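Local coordinates for AB hydrolase-1 domain-containing protein (Parabacteroides distasonis, PDB 4Q34), which is of unknown function but belongs to the alpha/beta hydrolase family and is probably an esterase, at residues Gln11-Val16 with His33-Tyr38; Leu49-Gly54 with Val83-Gln88; Val171-Ser176 with Ala196-Gly201; Asp67-Phe72 with Ser302-Ile307. One frame throughout, in Å; residues are numbered along the deposited sequence. Where two conformers were deposited one is given.

Interaction 1: residues Gln11-Val16 with His33-Tyr38; sequences QGSFAV and HAYVFY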
loop_
_atom_site.group_PDB
_atom_site.type_symbol
_atom_site.label_atom_id
_atom_site.label_comp_id
_atom_site.label_asym_id
_atom_site.label_seq_id
_atom_site.Cartn_x
_atom_site.Cartn_y
_atom_site.Cartn_z
ATOM N N GLN A 11 -11.188 11.556 -1.770
ATOM C CA GLN A 11 -10.232 10.440 -1.821
ATOM C C GLN A 11 -10.182 9.731 -0.509
ATOM O O GLN A 11 -10.455 10.307 0.531
ATOM C CB GLN A 11 -8.829 10.910 -2.254
ATOM C CG GLN A 11 -8.143 11.792 -1.223
ATOM C CD GLN A 11 -6.699 12.108 -1.566
ATOM O OE1 GLN A 11 -6.329 12.186 -2.751
ATOM N NE2 GLN A 11 -5.908 12.368 -0.551
ATOM N N GLY A 12 -9.725 8.484 -0.545
ATOM C CA GLY A 12 -9.667 7.737 0.674
ATOM C C GLY A 12 -9.276 6.294 0.410
ATOM O O GLY A 12 -8.880 5.940 -0.708
ATOM N N SER A 13 -9.404 5.470 1.440
ATOM C CA SER A 13 -9.004 4.075 1.333
ATOM C C SER A 13 -9.886 3.224 2.239
ATOM O O SER A 13 -10.516 3.703 3.190
ATOM C CB SER A 13 -7.557 3.905 1.739
ATOM O OG SER A 13 -7.340 4.276 3.107
ATOM N N PHE A 14 -9.933 1.953 1.922
ATOM C CA PHE A 14 -10.733 0.998 2.716
ATOM C C PHE A 14 -10.321 -0.401 2.395
ATOM O O PHE A 14 -9.736 -0.641 1.349
ATOM C CB PHE A 14 -12.249 1.182 2.457
ATOM C CG PHE A 14 -12.657 1.121 0.995
ATOM C CD1 PHE A 14 -13.015 -0.089 0.398
ATOM C CD2 PHE A 14 -12.717 2.272 0.225
ATOM C CE1 PHE A 14 -13.441 -0.163 -0.911
ATOM C CE2 PHE A 14 -13.134 2.211 -1.093
ATOM C CZ PHE A 14 -13.477 0.987 -1.682
ATOM N N ALA A 15 -10.639 -1.330 3.299
ATOM C CA ALA A 15 -10.542 -2.739 3.016
ATOM C C ALA A 15 -11.893 -3.193 2.465
ATOM O O ALA A 15 -12.935 -2.648 2.840
ATOM C CB ALA A 15 -10.235 -3.538 4.270
ATOM N N VAL A 16 -11.873 -4.181 1.573
ATOM C CA VAL A 16 -13.114 -4.664 0.969
ATOM C C VAL A 16 -13.062 -6.157 0.829
ATOM O O VAL A 16 -12.012 -6.724 0.508
ATOM C CB VAL A 16 -13.416 -3.976 -0.395
ATOM C CG1 VAL A 16 -12.408 -4.371 -1.482
ATOM C CG2 VAL A 16 -14.859 -4.195 -0.857
ATOM N N HIS A 33 -9.096 -9.784 2.685
ATOM C CA HIS A 33 -9.698 -8.608 2.041
ATOM C C HIS A 33 -8.709 -8.078 1.028
ATOM O O HIS A 33 -7.499 -8.398 1.057
ATOM C CB HIS A 33 -9.967 -7.524 3.086
ATOM C CG HIS A 33 -8.785 -7.289 3.977
ATOM N ND1 HIS A 33 -8.537 -8.072 5.083
ATOM C CD2 HIS A 33 -7.719 -6.449 3.867
ATOM C CE1 HIS A 33 -7.395 -7.696 5.636
ATOM N NE2 HIS A 33 -6.885 -6.712 4.920
ATOM N N ALA A 34 -9.190 -7.219 0.145
ATOM C CA ALA A 34 -8.313 -6.377 -0.669
ATOM C C ALA A 34 -8.199 -5.035 0.031
ATOM O O ALA A 34 -9.100 -4.662 0.830
ATOM C CB ALA A 34 -8.905 -6.178 -2.064
ATOM N N TYR A 35 -7.148 -4.281 -0.319
ATOM C CA TYR A 35 -6.997 -2.907 0.095
ATOM C C TYR A 35 -7.209 -2.020 -1.127
ATOM O O TYR A 35 -6.738 -2.343 -2.202
ATOM C CB TYR A 35 -5.629 -2.629 0.694
ATOM C CG TYR A 35 -5.282 -1.149 0.793
ATOM C CD1 TYR A 35 -4.635 -0.520 -0.238
ATOM C CD2 TYR A 35 -5.580 -0.407 1.922
ATOM C CE1 TYR A 35 -4.280 0.826 -0.164
ATOM C CE2 TYR A 35 -5.242 0.944 2.018
ATOM C CZ TYR A 35 -4.576 1.556 0.966
ATOM O OH TYR A 35 -4.232 2.888 1.016
ATOM N N VAL A 36 -7.945 -0.934 -0.952
ATOM C CA VAL A 36 -8.300 -0.046 -2.057
ATOM C C VAL A 36 -7.983 1.408 -1.707
ATOM O O VAL A 36 -8.328 1.888 -0.632
ATOM C CB VAL A 36 -9.821 -0.165 -2.340
ATOM C CG1 VAL A 36 -10.215 0.744 -3.507
ATOM C CG2 VAL A 36 -10.182 -1.611 -2.579
ATOM N N PHE A 37 -7.342 2.125 -2.628
ATOM C CA PHE A 37 -7.210 3.576 -2.497
ATOM C C PHE A 37 -7.924 4.169 -3.699
ATOM O O PHE A 37 -7.722 3.702 -4.822
ATOM C CB PHE A 37 -5.736 3.990 -2.501
ATOM C CG PHE A 37 -5.534 5.473 -2.426
ATOM C CD1 PHE A 37 -5.555 6.150 -1.225
ATOM C CD2 PHE A 37 -5.277 6.197 -3.590
ATOM C CE1 PHE A 37 -5.363 7.544 -1.173
ATOM C CE2 PHE A 37 -5.074 7.577 -3.538
ATOM C CZ PHE A 37 -5.107 8.246 -2.334
ATOM N N TYR A 38 -8.747 5.197 -3.486
ATOM C CA TYR A 38 -9.548 5.729 -4.561
ATOM C C TYR A 38 -9.487 7.241 -4.591
ATOM O O TYR A 38 -9.290 7.904 -3.572
ATOM C CB TYR A 38 -11.018 5.257 -4.478
ATOM C CG TYR A 38 -11.797 5.992 -3.397
ATOM C CD1 TYR A 38 -11.764 5.558 -2.071
ATOM C CD2 TYR A 38 -12.496 7.166 -3.688
ATOM C CE1 TYR A 38 -12.431 6.249 -1.072
ATOM C CE2 TYR A 38 -13.163 7.854 -2.696
ATOM C CZ TYR A 38 -13.118 7.401 -1.393
ATOM O OH TYR A 38 -13.805 8.102 -0.421
#

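Interaction 2: residues Leu49-Gly54 with Val83-Gln88; sequences LVFAHG and VYLVDQ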
loop_
_atom_site.group_PDB
_atom_site.type_symbol
_atom_site.label_atom_id
_atom_site.label_comp_id
_atom_site.label_asym_id
_atom_site.label_seq_id
_atom_site.Cartn_x
_atom_site.Cartn_y
_atom_site.Cartn_z
ATOM N N LEU A 49 -13.098 3.518 -12.922
ATOM C CA LEU A 49 -12.094 2.555 -13.339
ATOM C C LEU A 49 -11.475 1.846 -12.124
ATOM O O LEU A 49 -11.029 2.488 -11.183
ATOM C CB LEU A 49 -11.020 3.250 -14.151
ATOM C CG LEU A 49 -11.475 4.112 -15.299
ATOM C CD1 LEU A 49 -10.280 4.711 -15.982
ATOM C CD2 LEU A 49 -12.316 3.329 -16.298
ATOM N N VAL A 50 -11.453 0.507 -12.153
ATOM C CA VAL A 50 -10.868 -0.326 -11.127
ATOM C C VAL A 50 -9.682 -1.052 -11.749
ATOM O O VAL A 50 -9.826 -1.686 -12.788
ATOM C CB VAL A 50 -11.892 -1.332 -10.589
ATOM C CG1 VAL A 50 -11.229 -2.251 -9.579
ATOM C CG2 VAL A 50 -13.121 -0.616 -10.028
ATOM N N PHE A 51 -8.517 -0.917 -11.108
ATOM C CA PHE A 51 -7.272 -1.455 -11.640
ATOM C C PHE A 51 -6.780 -2.646 -10.853
ATOM O O PHE A 51 -6.646 -2.559 -9.625
ATOM C CB PHE A 51 -6.209 -0.344 -11.653
ATOM C CG PHE A 51 -6.515 0.783 -12.598
ATOM C CD1 PHE A 51 -6.130 0.742 -13.920
ATOM C CD2 PHE A 51 -7.178 1.894 -12.167
ATOM C CE1 PHE A 51 -6.398 1.771 -14.790
ATOM C CE2 PHE A 51 -7.455 2.936 -13.032
ATOM C CZ PHE A 51 -7.077 2.884 -14.346
ATOM N N ALA A 52 -6.478 -3.734 -11.555
ATOM C CA ALA A 52 -5.984 -4.978 -10.939
ATOM C C ALA A 52 -4.612 -5.420 -11.476
ATOM O O ALA A 52 -4.454 -5.736 -12.665
ATOM C CB ALA A 52 -6.966 -6.111 -11.198
ATOM N N HIS A 53 -3.660 -5.516 -10.587
ATOM C CA HIS A 53 -2.287 -5.933 -10.883
ATOM C C HIS A 53 -2.174 -7.452 -11.076
ATOM O O HIS A 53 -3.133 -8.217 -10.825
ATOM C CB HIS A 53 -1.407 -5.501 -9.712
ATOM C CG HIS A 53 -1.796 -6.140 -8.420
ATOM N ND1 HIS A 53 -1.451 -7.433 -8.115
ATOM C CD2 HIS A 53 -2.580 -5.714 -7.399
ATOM C CE1 HIS A 53 -1.950 -7.756 -6.939
ATOM N NE2 HIS A 53 -2.641 -6.732 -6.486
ATOM N N GLY A 54 -0.987 -7.894 -11.468
ATOM C CA GLY A 54 -0.669 -9.291 -11.625
ATOM C C GLY A 54 0.255 -9.837 -10.547
ATOM O O GLY A 54 0.352 -9.292 -9.440
ATOM N N VAL A 83 -10.890 6.731 -9.979
ATOM C CA VAL A 83 -9.917 5.685 -10.108
ATOM C C VAL A 83 -9.788 4.948 -8.760
ATOM O O VAL A 83 -9.537 5.585 -7.736
ATOM C CB VAL A 83 -8.541 6.229 -10.535
ATOM C CG1 VAL A 83 -7.485 5.177 -10.418
ATOM C CG2 VAL A 83 -8.583 6.819 -11.947
ATOM N N TYR A 84 -9.885 3.610 -8.815
ATOM C CA TYR A 84 -9.738 2.724 -7.687
ATOM C C TYR A 84 -8.525 1.855 -7.920
ATOM O O TYR A 84 -8.494 1.058 -8.845
ATOM C CB TYR A 84 -10.994 1.847 -7.511
ATOM C CG TYR A 84 -12.178 2.607 -7.050
ATOM C CD1 TYR A 84 -12.849 3.450 -7.906
ATOM C CD2 TYR A 84 -12.613 2.511 -5.716
ATOM C CE1 TYR A 84 -13.943 4.201 -7.452
ATOM C CE2 TYR A 84 -13.705 3.240 -5.270
ATOM C CZ TYR A 84 -14.345 4.086 -6.127
ATOM O OH TYR A 84 -15.419 4.794 -5.649
ATOM N N LEU A 85 -7.495 2.043 -7.112
ATOM C CA LEU A 85 -6.278 1.219 -7.189
ATOM C C LEU A 85 -6.366 0.154 -6.097
ATOM O O LEU A 85 -6.666 0.481 -4.943
ATOM C CB LEU A 85 -5.014 2.079 -6.969
ATOM C CG LEU A 85 -4.460 2.991 -8.094
ATOM C CD1 LEU A 85 -2.954 3.119 -8.006
ATOM C CD2 LEU A 85 -4.829 2.529 -9.499
ATOM N N VAL A 86 -6.024 -1.099 -6.420
ATOM C CA VAL A 86 -6.262 -2.183 -5.491
ATOM C C VAL A 86 -4.967 -2.959 -5.236
ATOM O O VAL A 86 -4.174 -3.172 -6.178
ATOM C CB VAL A 86 -7.367 -3.136 -6.056
ATOM C CG1 VAL A 86 -7.648 -4.264 -5.068
ATOM C CG2 VAL A 86 -8.654 -2.348 -6.419
ATOM N N ASP A 87 -4.769 -3.378 -3.976
ATOM C CA ASP A 87 -3.883 -4.472 -3.620
ATOM C C ASP A 87 -4.803 -5.661 -3.273
ATOM O O ASP A 87 -5.623 -5.604 -2.344
ATOM C CB ASP A 87 -3.043 -4.142 -2.436
ATOM C CG ASP A 87 -2.176 -2.915 -2.652
ATOM O OD1 ASP A 87 -1.626 -2.670 -3.750
ATOM O OD2 ASP A 87 -1.991 -2.181 -1.643
ATOM N N GLN A 88 -4.713 -6.700 -4.090
ATOM C CA GLN A 88 -5.576 -7.834 -3.990
ATOM C C GLN A 88 -5.260 -8.569 -2.704
ATOM O O GLN A 88 -4.224 -8.335 -2.102
ATOM C CB GLN A 88 -5.429 -8.741 -5.224
ATOM C CG GLN A 88 -4.260 -9.710 -5.141
ATOM C CD GLN A 88 -3.924 -10.460 -6.403
ATOM O OE1 GLN A 88 -4.587 -10.355 -7.449
ATOM N NE2 GLN A 88 -2.846 -11.264 -6.304
HETATM O O HOH W 1 -4.047 -2.884 -8.818
HETATM O O HOH W 2 -5.110 -8.066 -8.845
HETATM O O HOH W 3 -3.401 -10.844 -9.840
#

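Interaction 3: residues Val171-Ser176 with Ala196-Gly201; sequences VFITHS and ASYEPG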
loop_
_atom_site.group_PDB
_atom_site.type_symbol
_atom_site.label_atom_id
_atom_site.label_comp_id
_atom_site.label_asym_id
_atom_site.label_seq_id
_atom_site.Cartn_x
_atom_site.Cartn_y
_atom_site.Cartn_z
ATOM N N VAL A 171 -15.671 -0.164 -14.815
ATOM C CA VAL A 171 -14.841 -0.802 -15.808
ATOM C C VAL A 171 -13.642 -1.407 -15.095
ATOM O O VAL A 171 -13.022 -0.757 -14.239
ATOM C CB VAL A 171 -14.337 0.237 -16.847
ATOM C CG1 VAL A 171 -13.392 -0.403 -17.841
ATOM C CG2 VAL A 171 -15.500 0.913 -17.536
ATOM N N PHE A 172 -13.293 -2.646 -15.481
ATOM C CA PHE A 172 -12.218 -3.404 -14.845
ATOM C C PHE A 172 -11.029 -3.395 -15.792
ATOM O O PHE A 172 -11.156 -3.821 -16.954
ATOM C CB PHE A 172 -12.659 -4.840 -14.538
ATOM C CG PHE A 172 -11.938 -5.529 -13.393
ATOM C CD1 PHE A 172 -11.086 -4.874 -12.524
ATOM C CD2 PHE A 172 -12.184 -6.879 -13.158
ATOM C CE1 PHE A 172 -10.490 -5.528 -11.459
ATOM C CE2 PHE A 172 -11.587 -7.546 -12.088
ATOM C CZ PHE A 172 -10.719 -6.881 -11.254
ATOM N N ILE A 173 -9.920 -2.850 -15.306
ATOM C CA ILE A 173 -8.672 -2.760 -16.078
ATOM C C ILE A 173 -7.674 -3.680 -15.388
ATOM O O ILE A 173 -7.323 -3.426 -14.242
ATOM C CB ILE A 173 -8.073 -1.340 -16.107
ATOM C CG1 ILE A 173 -9.171 -0.282 -16.327
ATOM C CG2 ILE A 173 -6.967 -1.248 -17.166
ATOM C CD1 ILE A 173 -9.858 -0.406 -17.658
ATOM N N THR A 174 -7.205 -4.713 -16.092
ATOM C CA THR A 174 -6.394 -5.763 -15.502
ATOM C C THR A 174 -5.061 -5.928 -16.193
ATOM O O THR A 174 -4.843 -5.448 -17.319
ATOM C CB THR A 174 -7.127 -7.120 -15.475
ATOM O OG1 THR A 174 -7.268 -7.654 -16.792
ATOM C CG2 THR A 174 -8.524 -6.985 -14.806
ATOM N N HIS A 175 -4.167 -6.623 -15.492
ATOM C CA HIS A 175 -2.835 -6.913 -15.991
ATOM C C HIS A 175 -2.372 -8.322 -15.642
ATOM O O HIS A 175 -2.380 -8.704 -14.490
ATOM C CB HIS A 175 -1.850 -5.938 -15.340
ATOM C CG HIS A 175 -0.458 -6.047 -15.875
ATOM N ND1 HIS A 175 0.656 -5.917 -15.083
ATOM C CD2 HIS A 175 -0.001 -6.229 -17.139
ATOM C CE1 HIS A 175 1.738 -6.078 -15.815
ATOM N NE2 HIS A 175 1.367 -6.215 -17.074
ATOM N N SER A 176 -1.947 -9.081 -16.662
ATOM C CA SER A 176 -1.257 -10.364 -16.494
ATOM C C SER A 176 -2.134 -11.396 -15.751
ATOM O O SER A 176 -3.149 -11.780 -16.304
ATOM C CB SER A 176 0.124 -10.138 -15.893
ATOM O OG SER A 176 0.939 -11.239 -16.220
ATOM N N ALA A 196 -10.813 -4.188 -19.821
ATOM C CA ALA A 196 -9.604 -3.993 -20.616
ATOM C C ALA A 196 -8.472 -4.708 -19.907
ATOM O O ALA A 196 -8.217 -4.443 -18.720
ATOM C CB ALA A 196 -9.258 -2.515 -20.756
ATOM N N SER A 197 -7.744 -5.539 -20.632
ATOM C CA SER A 197 -6.664 -6.301 -20.038
ATOM C C SER A 197 -5.355 -6.128 -20.782
ATOM O O SER A 197 -5.302 -6.318 -22.027
ATOM C CB SER A 197 -7.039 -7.789 -19.945
ATOM O OG SER A 197 -6.097 -8.504 -19.159
ATOM N N TYR A 198 -4.305 -5.802 -20.022
ATOM C CA TYR A 198 -2.963 -5.694 -20.560
ATOM C C TYR A 198 -2.226 -7.023 -20.371
ATOM O O TYR A 198 -2.086 -7.504 -19.226
ATOM C CB TYR A 198 -2.154 -4.552 -19.907
ATOM C CG TYR A 198 -2.708 -3.220 -20.309
ATOM C CD1 TYR A 198 -2.302 -2.595 -21.482
ATOM C CD2 TYR A 198 -3.719 -2.667 -19.590
ATOM C CE1 TYR A 198 -2.886 -1.421 -21.905
ATOM C CE2 TYR A 198 -4.321 -1.493 -19.970
ATOM C CZ TYR A 198 -3.891 -0.853 -21.141
ATOM O OH TYR A 198 -4.487 0.314 -21.570
ATOM N N GLU A 199 -1.828 -7.635 -21.479
ATOM C CA GLU A 199 -1.052 -8.878 -21.453
ATOM C C GLU A 199 -1.565 -9.907 -20.440
ATOM O O GLU A 199 -0.817 -10.361 -19.581
ATOM C CB GLU A 199 0.435 -8.610 -21.204
ATOM C CG GLU A 199 1.020 -7.697 -22.276
ATOM C CD GLU A 199 2.366 -8.120 -22.816
ATOM O OE1 GLU A 199 3.064 -8.928 -22.161
ATOM O OE2 GLU A 199 2.763 -7.611 -23.910
ATOM N N PRO A 200 -2.841 -10.295 -20.556
ATOM C CA PRO A 200 -3.351 -11.345 -19.689
ATOM C C PRO A 200 -2.595 -12.662 -19.849
ATOM O O PRO A 200 -2.054 -12.977 -20.894
ATOM C CB PRO A 200 -4.824 -11.504 -20.122
ATOM C CG PRO A 200 -4.869 -10.959 -21.500
ATOM C CD PRO A 200 -3.843 -9.855 -21.520
ATOM N N GLY A 201 -2.597 -13.449 -18.795
ATOM C CA GLY A 201 -1.982 -14.770 -18.855
ATOM C C GLY A 201 -2.665 -15.663 -17.840
ATOM O O GLY A 201 -2.780 -15.275 -16.681
#

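Interaction 4: residues Asp67-Phe72 with Ser302-Ile307; sequences DGREGF and SDLNNI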
loop_
_atom_site.group_PDB
_atom_site.type_symbol
_atom_site.label_atom_id
_atom_site.label_comp_id
_atom_site.label_asym_id
_atom_site.label_seq_id
_atom_site.Cartn_x
_atom_site.Cartn_y
_atom_site.Cartn_z
ATOM N N ASP A 67 10.748 5.084 -13.796
ATOM C CA ASP A 67 11.593 6.212 -14.109
ATOM C C ASP A 67 11.040 7.566 -13.672
ATOM O O ASP A 67 11.648 8.597 -13.962
ATOM C CB ASP A 67 11.912 6.256 -15.597
ATOM C CG ASP A 67 10.686 6.395 -16.471
ATOM O OD1 ASP A 67 9.701 5.634 -16.319
ATOM O OD2 ASP A 67 10.721 7.291 -17.336
ATOM N N GLY A 68 9.926 7.570 -12.947
ATOM C CA GLY A 68 9.442 8.751 -12.287
ATOM C C GLY A 68 8.350 9.565 -12.971
ATOM O O GLY A 68 8.049 10.668 -12.518
ATOM N N ARG A 69 7.715 9.012 -14.003
ATOM C CA ARG A 69 6.662 9.691 -14.779
ATOM C C ARG A 69 5.293 9.286 -14.250
ATOM O O ARG A 69 5.135 8.309 -13.509
ATOM C CB ARG A 69 6.760 9.331 -16.278
ATOM C CG ARG A 69 7.974 9.923 -16.965
ATOM C CD ARG A 69 8.121 9.409 -18.390
ATOM N NE ARG A 69 8.300 7.976 -18.312
ATOM C CZ ARG A 69 7.395 7.046 -18.601
ATOM N NH1 ARG A 69 6.202 7.354 -19.109
ATOM N NH2 ARG A 69 7.706 5.781 -18.419
ATOM N N GLU A 70 4.269 10.038 -14.627
ATOM C CA GLU A 70 2.918 9.693 -14.177
ATOM C C GLU A 70 2.447 8.402 -14.802
ATOM O O GLU A 70 2.712 8.127 -15.987
ATOM C CB GLU A 70 1.951 10.812 -14.571
ATOM C CG GLU A 70 2.176 12.088 -13.794
ATOM C CD GLU A 70 0.984 12.995 -13.992
ATOM O OE1 GLU A 70 0.472 13.031 -15.140
ATOM O OE2 GLU A 70 0.509 13.575 -13.010
ATOM N N GLY A 71 1.733 7.610 -13.993
ATOM C CA GLY A 71 1.028 6.449 -14.444
ATOM C C GLY A 71 -0.456 6.674 -14.586
ATOM O O GLY A 71 -0.980 7.810 -14.474
ATOM N N PHE A 72 -1.153 5.560 -14.849
ATOM C CA PHE A 72 -2.584 5.579 -15.116
ATOM C C PHE A 72 -3.398 6.165 -13.956
ATOM O O PHE A 72 -4.442 6.773 -14.173
ATOM C CB PHE A 72 -3.087 4.154 -15.444
ATOM C CG PHE A 72 -2.880 3.744 -16.883
ATOM C CD1 PHE A 72 -2.026 4.444 -17.730
ATOM C CD2 PHE A 72 -3.578 2.670 -17.413
ATOM C CE1 PHE A 72 -1.849 4.036 -19.055
ATOM C CE2 PHE A 72 -3.412 2.268 -18.730
ATOM C CZ PHE A 72 -2.561 2.973 -19.559
ATOM N N SER A 302 3.142 1.530 -17.970
ATOM C CA SER A 302 4.224 2.322 -17.313
ATOM C C SER A 302 5.427 2.576 -18.228
ATOM O O SER A 302 6.412 3.181 -17.817
ATOM C CB SER A 302 4.670 1.682 -15.977
ATOM O OG SER A 302 5.105 0.327 -16.129
ATOM N N ASP A 303 5.330 2.086 -19.454
ATOM C CA ASP A 303 6.392 2.287 -20.450
ATOM C C ASP A 303 6.540 3.784 -20.813
ATOM O O ASP A 303 5.673 4.596 -20.499
ATOM C CB ASP A 303 6.076 1.484 -21.709
ATOM C CG ASP A 303 6.366 -0.003 -21.572
ATOM O OD1 ASP A 303 7.084 -0.457 -20.640
ATOM O OD2 ASP A 303 5.848 -0.742 -22.433
ATOM N N LEU A 304 7.608 4.120 -21.539
ATOM C CA LEU A 304 7.888 5.518 -21.917
ATOM C C LEU A 304 6.796 6.146 -22.731
ATOM O O LEU A 304 6.627 7.364 -22.638
ATOM C CB LEU A 304 9.212 5.635 -22.674
ATOM C CG LEU A 304 10.449 5.282 -21.830
ATOM C CD1 LEU A 304 11.675 5.242 -22.755
ATOM C CD2 LEU A 304 10.674 6.286 -20.707
ATOM N N ASN A 305 6.058 5.350 -23.507
ATOM C CA ASN A 305 4.965 5.865 -24.355
ATOM C C ASN A 305 3.600 5.612 -23.717
ATOM O O ASN A 305 2.600 5.439 -24.426
ATOM C CB ASN A 305 5.015 5.201 -25.749
ATOM C CG ASN A 305 4.840 3.693 -25.697
ATOM O OD1 ASN A 305 4.844 3.079 -24.627
ATOM N ND2 ASN A 305 4.628 3.090 -26.852
ATOM N N ASN A 306 3.559 5.563 -22.397
ATOM C CA ASN A 306 2.322 5.178 -21.722
ATOM C C ASN A 306 1.158 6.152 -21.940
ATOM O O ASN A 306 -0.006 5.763 -21.844
ATOM C CB ASN A 306 2.513 4.864 -20.241
ATOM C CG ASN A 306 2.833 6.080 -19.386
ATOM O OD1 ASN A 306 3.314 7.095 -19.841
ATOM N ND2 ASN A 306 2.538 5.953 -18.082
ATOM N N ILE A 307 1.474 7.405 -22.260
ATOM C CA ILE A 307 0.399 8.340 -22.585
ATOM C C ILE A 307 -0.309 7.899 -23.872
ATOM O O ILE A 307 -1.519 7.957 -24.000
ATOM C CB ILE A 307 0.901 9.809 -22.633
ATOM C CG1 ILE A 307 1.372 10.249 -21.224
ATOM C CG2 ILE A 307 -0.188 10.719 -23.196
ATOM C CD1 ILE A 307 2.112 11.582 -21.148
HETATM O O HOH W 4 3.065 9.934 -17.980
#

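Interaction 1: residues Gln11-Val16 with His33-Tyr38
Phe14 and Val36 run alongside each other, with Val36 CB over one face of the Phe14 ring in a CH-pi contact 4.0 Å from the ring centroid. The ring reaches its partner because Phe14 CG sits between the backbone N and the carbonyl carbon (chi1 54°), a torsion that leans it over the neighbouring strand. At its edge Phe14 CE2 meets Tyr38 CD1 at 3.7 Å, the two side chains roughly perpendicular. Tyr38 makes a similar turn (chi1 76°) and spreads one ring face over Gly12, whose backbone N lies 3.5 Å above the ring plane; its hydroxyl goes on to Glu10. Val16 CG1 touches Val36 CG2 at 3.7 Å, and helix 153-167 covers this side. On the other face Tyr35 OH comes within 3.6 Å of Ser13 CB, and both hydroxyls hydrogen-bond to Glu63 of the second subunit. Phe37 CD1 lies 3.4 Å from Gly12 O. Six backbone hydrogen bonds join Gly12 with Tyr38, Phe14 with Val36 and Val16 with Ala34, two to each pair. The pair forms the antiparallel N-terminal part of the mixed sheet, as at the start of the alpha/beta hydrolase fold.

Interaction 2: residues Leu49-Gly54 with Val83-Gln88
Leu49 and Phe51 bracket Tyr84 through the backbone: Tyr84 N donates to Leu49 O (2.9 Å), and Phe51 N returns a bond to Tyr84 O (3.0 Å). Beyond this point the strands part, and one water fills in, donating to Phe51 O and to Val86 O.

Among the polar side chains His53 does the joining. With CG between the backbone N and the carbonyl carbon (chi1 62°), its ring swings across to segment 83-88. There His53 NE2 accepts a hydrogen bond from Gln88 N at 3.2 Å, nearly straight at 175° and close to the ring plane. At the other side of the ring His53 ND1 donates to Gly54 O (2.9 Å), so two bonds fix its rotation. The Gln88 amide lies against the ring with the planes 53° apart, CD 3.4 Å from His53 CE1. Two more waters lie within hydrogen-bonding distance of both His53 O and Gln88 OE1, though they cannot donate to every acceptor around them.

Apolar contacts are spread over both faces. Phe51 CE2 presses on Val83 CG1 at 3.4 Å, next to helix 72-78; on the opposite face Val50 CG1 meets Val86 CG2 at 4.1 Å, under helix 153-167. These are the parallel neighbours of a beta-alpha-beta unit at the centre of an alpha/beta hydrolase sheet.

Interaction 3: residues Val171-Ser176 with Ala196-Gly201
Tyr198 O takes a hydrogen bond from Ser176 N at 3.0 Å and two C-H contacts from His175, one from CA and one from ring CD2 at 3.2 Å. These contacts sit at the sharp turn that ends strand 170-175, where Ser176 takes the strained backbone angles (phi 61°, psi -114°) of a nucleophile elbow, with helix 178-185 following as in alpha/beta hydrolases. The Ser176 side chain packs on His298, whose ND1 is hydrogen-bonded to Glu199 OE1, a layout consistent with a Ser-His-acid catalytic triad. Arg117 pairs with the same carboxylate, which also accepts from Gly247 N, and His175 NE2 binds His298 O, so both strand ends help to place that histidine.

Further back the strands run parallel, forming a beta-alpha-beta unit with helix 178-185. Ala196 N bonds to Phe172 O (2.9 Å), Thr174 N to Ala196 O (2.8 Å), and Tyr198 N to Thr174 O (2.8 Å). One polar side-chain pair spans the gap: Thr174 OG1 lies 2.8 Å from Ser197 OG, a hydrogen bond in which either hydroxyl could donate. A chi1 of -170° sets Ser197 OG opposite the backbone N and turns the hydroxyl across to Thr174. Past the elbow Gly201 N binds Ser176 O at 3.0 Å, coming from well above the carbonyl plane.

Interaction 4: residues Asp67-Phe72 with Ser302-Ile307
A bend at chi3 (-62°) turns the Arg69 guanidinium onto segment 302-307, and Asn306, its CG between the backbone N and the carbonyl carbon (chi1 70°), points its amide back at segment 67-72. The two side chains run antiparallel past one another. Asn306 ND2 donates to Glu70 O at 3.0 Å, almost straight (168°), on a lone pair in the carbonyl plane, and to Met301 O as well. Its other end, Asn306 OD1, takes a weak bond from Arg69 NH1 at 3.0 Å. Arg69 NH2 reaches Ser302 O, also at 3.0 Å, from above the carbonyl plane, and a weak bond runs from NH1 to Asp303 O.

Ser302 O and Asp303 O belong to the loop and type I turn, Asp303 to Asn306, that lead into helix 306-319, with Asn305 at the N-cap position; Gly71 has the same place before helix 72-78. The contact thus ties together the starts of two helices of the alpha/beta hydrolase fold. Asp67 grips the guanidinium side-on, fixing its orientation: Arg69 NE to Asp67 OD2 at 2.7 Å is a salt bridge, NH2 to OD1 its companion, and OD1 also hydrogen-bonds to Thr65. Leu304 CA lies over one guanidinium face, 3.3 Å above its plane. Phe72 CE1 puts the ring edge 3.8 Å from Asn306 O.

In the fold
From the N terminus, interaction 1 closes first, around a loop that holds strand 19-22, before any other contact opens. Interaction 2 then closes across helix 72-78. Segment 67-72 lies inside that loop but pairs with 302-307 near the far end of the chain, so interactions 2 and 4 cross. Interaction 3, closed over helix 178-185, is nested within the long loop of interaction 4. Interactions 1, 2 and 3 share one sheet: strand 28-41 borders 83-87, and 49-52 borders 170-175. Interaction 4 lies to one side of it, where Phe72 touches Phe51 of interaction 2 and Tyr198 of interaction 3.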